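Local coordinates for protein thrombomodulin (Homo sapiens, PDB 1DX5) that acts as an endothelial-cell receptor and as the cofactor for thrombin activation of protein C, starting the activated protein C anticoagulant pathway, at residues A10-Q15 / T22-V27; Q48-A53 / G74-D79; P97-C102 / G112-D117. All coordinates share one frame; numbering follows the deposited sequence.

Contact 1: residues A10-Q15 / T22-V27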
loop_
_atom_site.group_PDB
_atom_site.type_symbol
_atom_site.label_atom_id
_atom_site.label_comp_id
_atom_site.label_asym_id
_atom_site.label_seq_id
_atom_site.Cartn_x
_atom_site.Cartn_y
_atom_site.Cartn_z
ATOM N N ALA E 10 39.734 11.075 -15.208
ATOM C CA ALA E 10 38.447 11.234 -14.535
ATOM C C ALA E 10 37.594 9.974 -14.569
ATOM O O ALA E 10 37.693 9.163 -15.479
ATOM C CB ALA E 10 37.679 12.409 -15.140
ATOM N N ASN E 11 36.749 9.828 -13.561
ATOM C CA ASN E 11 35.868 8.676 -13.461
ATOM C C ASN E 11 34.419 9.167 -13.301
ATOM O O ASN E 11 33.816 9.035 -12.232
ATOM C CB ASN E 11 36.281 7.823 -12.256
ATOM C CG ASN E 11 35.639 6.349 -12.284
ATOM O OD1 ASN E 11 35.078 6.024 -13.339
ATOM N ND2 ASN E 11 35.751 5.555 -11.214
ATOM N N CYS E 12 33.888 9.773 -14.359
ATOM C CA CYS E 12 32.520 10.274 -14.345
ATOM C C CYS E 12 31.566 9.200 -14.836
ATOM O O CYS E 12 31.892 8.429 -15.741
ATOM C CB CYS E 12 32.380 11.506 -15.240
ATOM S SG CYS E 12 33.486 12.883 -14.824
ATOM N N GLU E 13 30.367 9.188 -14.267
ATOM C CA GLU E 13 29.352 8.225 -14.660
ATOM C C GLU E 13 28.886 8.454 -16.089
ATOM O O GLU E 13 28.648 7.494 -16.837
ATOM C CB GLU E 13 28.137 8.332 -13.743
ATOM C CG GLU E 13 26.950 7.492 -14.202
ATOM C CD GLU E 13 25.614 7.841 -13.407
ATOM O OE1 GLU E 13 25.685 7.963 -12.176
ATOM O OE2 GLU E 13 24.559 8.002 -14.052
ATOM N N TYR E 14 28.699 9.719 -16.451
ATOM C CA TYR E 14 28.226 10.028 -17.784
ATOM C C TYR E 14 29.298 10.659 -18.677
ATOM O O TYR E 14 29.856 9.983 -19.528
ATOM C CB TYR E 14 26.942 10.857 -17.715
ATOM C CG TYR E 14 26.247 10.977 -19.058
ATOM C CD1 TYR E 14 25.616 9.872 -19.650
ATOM C CD2 TYR E 14 26.273 12.176 -19.765
ATOM C CE1 TYR E 14 25.030 9.966 -20.924
ATOM C CE2 TYR E 14 25.697 12.283 -21.034
ATOM C CZ TYR E 14 25.076 11.180 -21.605
ATOM O OH TYR E 14 24.491 11.308 -22.836
ATOM N N GLN E 15 29.585 11.942 -18.486
ATOM C CA GLN E 15 30.608 12.634 -19.267
ATOM C C GLN E 15 31.491 13.492 -18.391
ATOM O O GLN E 15 31.178 13.741 -17.222
ATOM C CB GLN E 15 29.990 13.515 -20.353
ATOM C CG GLN E 15 29.438 12.738 -21.556
ATOM C CD GLN E 15 28.667 13.700 -22.588
ATOM O OE1 GLN E 15 28.357 13.194 -23.675
ATOM N NE2 GLN E 15 28.399 14.959 -22.241
ATOM N N THR E 22 44.318 21.155 -15.246
ATOM C CA THR E 22 44.303 20.321 -14.048
ATOM C C THR E 22 42.908 19.919 -13.557
ATOM O O THR E 22 42.723 18.802 -13.047
ATOM C CB THR E 22 45.074 20.999 -12.881
ATOM O OG1 THR E 22 44.630 22.355 -12.719
ATOM C CG2 THR E 22 46.577 20.988 -13.158
ATOM N N SER E 23 41.923 20.798 -13.732
ATOM C CA SER E 23 40.571 20.499 -13.264
ATOM C C SER E 23 39.511 20.197 -14.326
ATOM O O SER E 23 39.600 20.616 -15.476
ATOM C CB SER E 23 40.082 21.587 -12.312
ATOM O OG SER E 23 39.975 22.818 -12.976
ATOM N N TYR E 24 38.500 19.450 -13.911
ATOM C CA TYR E 24 37.417 19.049 -14.789
ATOM C C TYR E 24 36.108 19.049 -14.015
ATOM O O TYR E 24 36.059 19.334 -12.818
ATOM C CB TYR E 24 37.663 17.636 -15.324
ATOM C CG TYR E 24 37.680 16.589 -14.238
ATOM C CD1 TYR E 24 36.512 15.904 -13.885
ATOM C CD2 TYR E 24 38.855 16.305 -13.531
ATOM C CE1 TYR E 24 36.506 14.969 -12.859
ATOM C CE2 TYR E 24 38.860 15.360 -12.491
ATOM C CZ TYR E 24 37.679 14.702 -12.166
ATOM O OH TYR E 24 37.673 13.783 -11.149
ATOM N N LEU E 25 35.058 18.615 -14.687
ATOM C CA LEU E 25 33.774 18.563 -14.057
ATOM C C LEU E 25 32.972 17.443 -14.692
ATOM O O LEU E 25 32.902 17.316 -15.920
ATOM C CB LEU E 25 33.094 19.923 -14.227
ATOM C CG LEU E 25 31.948 20.380 -13.330
ATOM C CD1 LEU E 25 30.723 19.667 -13.768
ATOM C CD2 LEU E 25 32.248 20.134 -11.853
ATOM N N CYS E 26 32.427 16.589 -13.837
ATOM C CA CYS E 26 31.592 15.494 -14.283
ATOM C C CYS E 26 30.209 16.084 -14.552
ATOM O O CYS E 26 29.642 16.763 -13.686
ATOM C CB CYS E 26 31.467 14.442 -13.183
ATOM S SG CYS E 26 32.930 13.408 -12.943
ATOM N N VAL E 27 29.681 15.827 -15.747
ATOM C CA VAL E 27 28.372 16.324 -16.139
ATOM C C VAL E 27 27.453 15.184 -16.570
ATOM O O VAL E 27 27.876 14.016 -16.709
ATOM C CB VAL E 27 28.466 17.421 -17.270
ATOM C CG1 VAL E 27 29.129 18.719 -16.711
ATOM C CG2 VAL E 27 29.300 16.911 -18.440
HETATM O O HOH W 1 29.025 12.124 -14.914
#

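Contact 2: residues Q48-A53 / G74-D79. With CA (calcium ion), chain N.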
loop_
_atom_site.group_PDB
_atom_site.type_symbol
_atom_site.label_atom_id
_atom_site.label_comp_id
_atom_site.label_asym_id
_atom_site.label_seq_id
_atom_site.Cartn_x
_atom_site.Cartn_y
_atom_site.Cartn_z
ATOM N N GLN E 48 8.728 20.654 -14.900
ATOM C CA GLN E 48 7.440 20.779 -15.581
ATOM C C GLN E 48 6.402 19.885 -14.925
ATOM O O GLN E 48 6.655 19.311 -13.884
ATOM C CB GLN E 48 7.588 20.345 -17.036
ATOM C CG GLN E 48 8.607 21.131 -17.822
ATOM C CD GLN E 48 8.787 20.530 -19.279
ATOM O OE1 GLN E 48 9.946 20.301 -19.621
ATOM N NE2 GLN E 48 7.711 20.245 -20.018
ATOM N N THR E 49 5.229 19.796 -15.544
ATOM C CA THR E 49 4.129 18.957 -15.070
ATOM C C THR E 49 4.562 17.478 -15.079
ATOM O O THR E 49 4.259 16.714 -14.171
ATOM C CB THR E 49 2.870 19.150 -15.976
ATOM O OG1 THR E 49 2.244 20.402 -15.659
ATOM C CG2 THR E 49 1.854 18.017 -15.763
ATOM N N ALA E 50 5.302 17.095 -16.102
ATOM C CA ALA E 50 5.769 15.727 -16.223
ATOM C C ALA E 50 6.995 15.652 -17.119
ATOM O O ALA E 50 7.257 16.562 -17.906
ATOM C CB ALA E 50 4.661 14.845 -16.778
ATOM N N CYS E 51 7.783 14.602 -16.911
ATOM C CA CYS E 51 8.988 14.319 -17.697
ATOM C C CYS E 51 9.071 12.792 -17.677
ATOM O O CYS E 51 8.555 12.160 -16.757
ATOM C CB CYS E 51 10.262 14.866 -17.016
ATOM S SG CYS E 51 10.439 16.670 -16.812
ATOM N N PRO E 52 9.660 12.178 -18.711
ATOM C CA PRO E 52 9.779 10.712 -18.741
ATOM C C PRO E 52 10.578 10.235 -17.522
ATOM O O PRO E 52 11.498 10.901 -17.086
ATOM C CB PRO E 52 10.571 10.460 -20.028
ATOM C CG PRO E 52 10.133 11.602 -20.904
ATOM C CD PRO E 52 10.171 12.774 -19.959
ATOM N N ALA E 53 10.190 9.107 -16.948
ATOM C CA ALA E 53 10.899 8.569 -15.787
ATOM C C ALA E 53 12.265 8.016 -16.161
ATOM O O ALA E 53 12.528 7.671 -17.313
ATOM C CB ALA E 53 10.071 7.470 -15.112
ATOM N N GLY E 74 2.491 5.417 -18.721
ATOM C CA GLY E 74 3.472 5.600 -19.772
ATOM C C GLY E 74 4.855 5.833 -19.210
ATOM O O GLY E 74 5.707 6.404 -19.891
ATOM N N PHE E 75 5.078 5.374 -17.976
ATOM C CA PHE E 75 6.365 5.513 -17.292
ATOM C C PHE E 75 6.830 6.968 -17.295
ATOM O O PHE E 75 7.963 7.301 -17.667
ATOM C CB PHE E 75 7.415 4.580 -17.908
ATOM C CG PHE E 75 7.039 3.125 -17.855
ATOM C CD1 PHE E 75 7.175 2.404 -16.685
ATOM C CD2 PHE E 75 6.536 2.485 -18.979
ATOM C CE1 PHE E 75 6.820 1.059 -16.634
ATOM C CE2 PHE E 75 6.177 1.142 -18.940
ATOM C CZ PHE E 75 6.318 0.431 -17.765
ATOM N N ILE E 76 5.929 7.837 -16.854
ATOM C CA ILE E 76 6.208 9.262 -16.800
ATOM C C ILE E 76 6.117 9.748 -15.371
ATOM O O ILE E 76 5.264 9.311 -14.623
ATOM C CB ILE E 76 5.197 10.062 -17.658
ATOM C CG1 ILE E 76 5.260 9.579 -19.103
ATOM C CG2 ILE E 76 5.545 11.536 -17.642
ATOM C CD1 ILE E 76 4.184 10.143 -19.972
ATOM N N CYS E 77 7.013 10.646 -14.998
ATOM C CA CYS E 77 7.018 11.215 -13.665
ATOM C C CYS E 77 6.175 12.476 -13.714
ATOM O O CYS E 77 6.463 13.394 -14.479
ATOM C CB CYS E 77 8.444 11.567 -13.258
ATOM S SG CYS E 77 9.541 10.133 -13.100
ATOM N N THR E 78 5.136 12.522 -12.896
ATOM C CA THR E 78 4.250 13.679 -12.863
ATOM C C THR E 78 4.357 14.393 -11.504
ATOM O O THR E 78 4.605 13.767 -10.472
ATOM C CB THR E 78 2.789 13.271 -13.194
ATOM O OG1 THR E 78 1.961 14.442 -13.264
ATOM C CG2 THR E 78 2.241 12.360 -12.134
ATOM N N ASP E 79 4.207 15.711 -11.519
ATOM C CA ASP E 79 4.315 16.507 -10.303
ATOM C C ASP E 79 3.215 16.246 -9.274
ATOM O O ASP E 79 2.042 16.081 -9.616
ATOM C CB ASP E 79 4.335 17.994 -10.668
ATOM C CG ASP E 79 4.400 18.954 -9.376
ATOM O OD1 ASP E 79 5.351 18.842 -8.568
ATOM O OD2 ASP E 79 3.488 19.781 -9.222
HETATM CA CA CA N . 4.633 20.028 -6.607
HETATM O O HOH W 2 10.895 6.954 -19.423
HETATM O O HOH W 3 6.312 18.418 -5.929
#

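Contact 3: residues P97-C102 / G112-D117. Unlike the reference sequence in segment 112-117: Gly112 (reference Arg), Gln113 (reference His). With CA (calcium ion), chain N.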
loop_
_atom_site.group_PDB
_atom_site.type_symbol
_atom_site.label_atom_id
_atom_site.label_comp_id
_atom_site.label_asym_id
_atom_site.label_seq_id
_atom_site.Cartn_x
_atom_site.Cartn_y
_atom_site.Cartn_z
ATOM N N PRO E 97 6.931 22.752 -9.557
ATOM C CA PRO E 97 7.249 21.475 -10.192
ATOM C C PRO E 97 8.377 20.856 -9.367
ATOM O O PRO E 97 9.499 21.357 -9.382
ATOM C CB PRO E 97 7.760 21.893 -11.572
ATOM C CG PRO E 97 7.221 23.300 -11.765
ATOM C CD PRO E 97 7.351 23.880 -10.404
ATOM N N GLY E 98 8.065 19.815 -8.601
ATOM C CA GLY E 98 9.090 19.165 -7.789
ATOM C C GLY E 98 9.037 19.440 -6.302
ATOM O O GLY E 98 9.609 18.702 -5.514
ATOM N N THR E 99 8.405 20.537 -5.914
ATOM C CA THR E 99 8.264 20.892 -4.500
ATOM C C THR E 99 7.074 21.854 -4.347
ATOM O O THR E 99 6.137 21.815 -5.143
ATOM C CB THR E 99 9.586 21.487 -3.927
ATOM O OG1 THR E 99 9.413 21.808 -2.543
ATOM C CG2 THR E 99 10.028 22.734 -4.702
ATOM N N PHE E 100 7.085 22.679 -3.312
ATOM C CA PHE E 100 6.000 23.632 -3.090
ATOM C C PHE E 100 6.489 24.763 -2.196
ATOM O O PHE E 100 7.489 24.617 -1.484
ATOM C CB PHE E 100 4.801 22.937 -2.421
ATOM C CG PHE E 100 5.107 22.379 -1.039
ATOM C CD1 PHE E 100 5.688 21.114 -0.894
ATOM C CD2 PHE E 100 4.830 23.128 0.107
ATOM C CE1 PHE E 100 5.985 20.604 0.367
ATOM C CE2 PHE E 100 5.120 22.634 1.378
ATOM C CZ PHE E 100 5.700 21.368 1.512
ATOM N N GLU E 101 5.815 25.909 -2.271
ATOM C CA GLU E 101 6.163 27.043 -1.414
ATOM C C GLU E 101 5.075 27.207 -0.349
ATOM O O GLU E 101 3.882 27.261 -0.657
ATOM C CB GLU E 101 6.293 28.336 -2.202
ATOM C CG GLU E 101 6.878 29.454 -1.355
ATOM C CD GLU E 101 6.621 30.901 -1.979
ATOM O OE1 GLU E 101 5.793 31.019 -2.906
ATOM O OE2 GLU E 101 7.252 31.866 -1.508
ATOM N N CYS E 102 5.496 27.253 0.907
ATOM C CA CYS E 102 4.562 27.387 2.009
ATOM C C CYS E 102 4.827 28.705 2.718
ATOM O O CYS E 102 5.946 28.973 3.158
ATOM C CB CYS E 102 4.725 26.206 2.975
ATOM S SG CYS E 102 3.459 26.084 4.281
ATOM N N GLY E 112 8.514 32.774 3.408
ATOM C CA GLY E 112 8.250 31.874 2.303
ATOM C C GLY E 112 9.171 30.676 2.407
ATOM O O GLY E 112 10.362 30.793 2.149
ATOM N N GLN E 113 8.632 29.536 2.827
ATOM C CA GLN E 113 9.423 28.311 2.961
ATOM C C GLN E 113 9.259 27.409 1.740
ATOM O O GLN E 113 8.167 27.280 1.197
ATOM C CB GLN E 113 8.975 27.514 4.186
ATOM C CG GLN E 113 8.866 28.296 5.471
ATOM C CD GLN E 113 8.209 27.412 6.638
ATOM O OE1 GLN E 113 8.989 26.962 7.470
ATOM N NE2 GLN E 113 6.908 27.166 6.629
ATOM N N ILE E 114 10.345 26.762 1.340
ATOM C CA ILE E 114 10.325 25.845 0.211
ATOM C C ILE E 114 10.363 24.385 0.674
ATOM O O ILE E 114 11.296 23.970 1.364
ATOM C CB ILE E 114 11.496 26.120 -0.776
ATOM C CG1 ILE E 114 11.116 27.211 -1.781
ATOM C CG2 ILE E 114 11.811 24.874 -1.597
ATOM C CD1 ILE E 114 10.634 28.473 -1.205
ATOM N N GLY E 115 9.330 23.625 0.310
ATOM C CA GLY E 115 9.279 22.215 0.648
ATOM C C GLY E 115 8.997 21.816 2.083
ATOM O O GLY E 115 8.997 20.628 2.390
ATOM N N THR E 116 8.764 22.787 2.962
ATOM C CA THR E 116 8.476 22.495 4.365
ATOM C C THR E 116 7.207 23.183 4.854
ATOM O O THR E 116 6.761 24.183 4.290
ATOM C CB THR E 116 9.642 22.889 5.307
ATOM O OG1 THR E 116 9.997 24.256 5.087
ATOM C CG2 THR E 116 10.856 22.014 5.053
ATOM N N ASP E 117 6.640 22.633 5.921
ATOM C CA ASP E 117 5.424 23.156 6.525
ATOM C C ASP E 117 5.766 24.213 7.579
ATOM O O ASP E 117 6.937 24.479 7.845
ATOM C CB ASP E 117 4.651 21.997 7.167
ATOM C CG ASP E 117 3.138 22.373 7.518
ATOM O OD1 ASP E 117 2.724 23.518 7.257
ATOM O OD2 ASP E 117 2.416 21.493 8.025
HETATM CA CA CA N . 4.633 20.028 -6.607
HETATM O O HOH W 3 6.312 18.418 -5.929
#

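Contact 1: residues A10-Q15 / T22-V27
Gln15 and Val27 bond to each other through both of their backbone amides, which makes them an antiparallel hydrogen-bonded pair. Val27 N reaches Gln15 O at 3.0 Å, and Gln15 N reaches Val27 O at 3.2 Å with an N-H...O angle of 163°. Val27 O takes a second donor: water 1 gives it a hydrogen bond of 2.8 Å and accepts one from Tyr14 N, extending the link by one residue. The same carbonyl oxygen lies at the edge of the Tyr14 ring, close to its plane, and 3.4 Å from Tyr14 CB.

The covalent tie is the disulfide Cys12-Cys26, SG to SG 2.0 Å with chi3 -81°. Each SG turns back beside its own backbone N, and the two meet between segments whose Cys12 CA and Cys26 CA are 5.3 Å apart. Farther along, the methyl CB of Ala10 rests over one face of the Tyr24 ring in a CH-pi contact, 3.8 Å from the ring centroid. Cys12 SG meets that ring obliquely, as a sulfur-aromatic neighbour. Beyond the segments, Tyr24 OH is hydrogen-bonded to His40 NE2.

A disulfide bracing the start of a short two-stranded antiparallel sheet, here strands 15-18 and 24-27, is characteristic of an EGF-like domain, in this case the fourth of thrombomodulin.

Contact 2: residues Q48-A53 / G74-D79
Cys77, Ala53 and Thr49 are the three residues that bury the most surface here, and they mark the middle and the two ends of an antiparallel ladder. Cys77 forms the hydrogen-bonded pair with Cys51: Cys77 N bonds Cys51 O at 2.8 Å, while Cys51 N donates in return to Cys77 O. With SG beside its own backbone N (chi1 -65°), Cys77 brings the sulfur 3.4 Å from Ala53 CB. Both cysteines lie on the same face, yet each is bonded elsewhere, Cys51 to Cys46 and Cys77 to Cys65.

Ala53 ends the ladder with a straight bond from its N to Phe75 O, 3.0 Å at 165°. Water 2 donates to Ala53 O and, weakly, to Phe75 O.

At the opposite end Thr49 contributes its carbonyl. Asp79 N donates to Thr49 O at 2.8 Å, and Thr78 OG1 adds a weak bond of 3.4 Å to the same oxygen. Between these points the other face carries Ala50 and Thr78; there Ala50 CB also touches Ile76 CG2 at 3.5 Å. The Asp79 side chain leaves the ladder to bind calcium through OD1 at 2.4 Å, with OD2 at 2.9 Å, and OD1 also accepts from Gly98 N.

Strands 50-55 and 76-79 are the central pair of the four-stranded sheet in EGF-like domain 5. Strand 63-64 flanks the first and strand 69-72 the second, while Met44 of strand 42-44 touches the side chains of Cys51 and Cys77.

Contact 3: residues P97-C102 / G112-D117
Phe100 lays one face of its ring over the backbone of Gly115, whose CA stands 3.9 Å from the ring centroid and 21° off the ring normal, a CH-pi contact set toward the rim. CG lies between the backbone N and the carbonyl carbon (chi1 63°), a torsion that carries the ring under the turn after strand 112-114, and CZ comes within 3.4 Å of Gly115 C. Gly115, with positive phi, is also gripped through its amide: its N donates to Phe100 O at 2.8 Å. Thr99 OG1 also packs against Gly115 CA, at 3.2 Å, while its methyl CG2 meets Ile114 CG2 with the two side chains at about a right angle.

Strands 100-103 and 112-114 form a beta hairpin, the C-terminal part of calcium-binding EGF-like domain 6. Its hydrogen-bonded pair is Cys102 with Gln113: Cys102 N reaches Gln113 O at 2.7 Å and at an N-H...O angle of 170°, and Gln113 N returns a bond to Cys102 O. Glu101 and Ile114 form the neighbouring non-hydrogen-bonded pair, where Glu101 CG meets Ile114 CD1 at 3.9 Å. Gly112 and Gln113 both differ from the reference sequence.

On the Gln113 side of the sheet, Cys102 CB abuts Thr116 O at 3.2 Å, and SG is bonded to Cys89. Asp117 OD1 lies near that sulfur but takes its hydrogen bond from Ser90 N. At the start of the hairpin Thr99 O coordinates calcium at 2.8 Å, beside Asn95 and Glu82, which bind the same ion.

Overall arrangement
From the N terminus the contacts follow in series, and none nests in or crosses another. Contact 1 closes a short loop within EGF-like domain 4, with six residues between its segments. Contact 2 closes a longer loop of twenty residues in domain 5, and contact 3 closes nine residues in domain 6. Contacts 1 and 2 do not touch, their centres being about 28 Å apart, and contact 1 lies on the opposite side of the chain's centre from both others. Contacts 2 and 3 meet: Gln48 O packs on Pro97 CB, and segments 74-79 and 97-102 share the calcium ion and water 3, tying the end of domain 5 to domain 6.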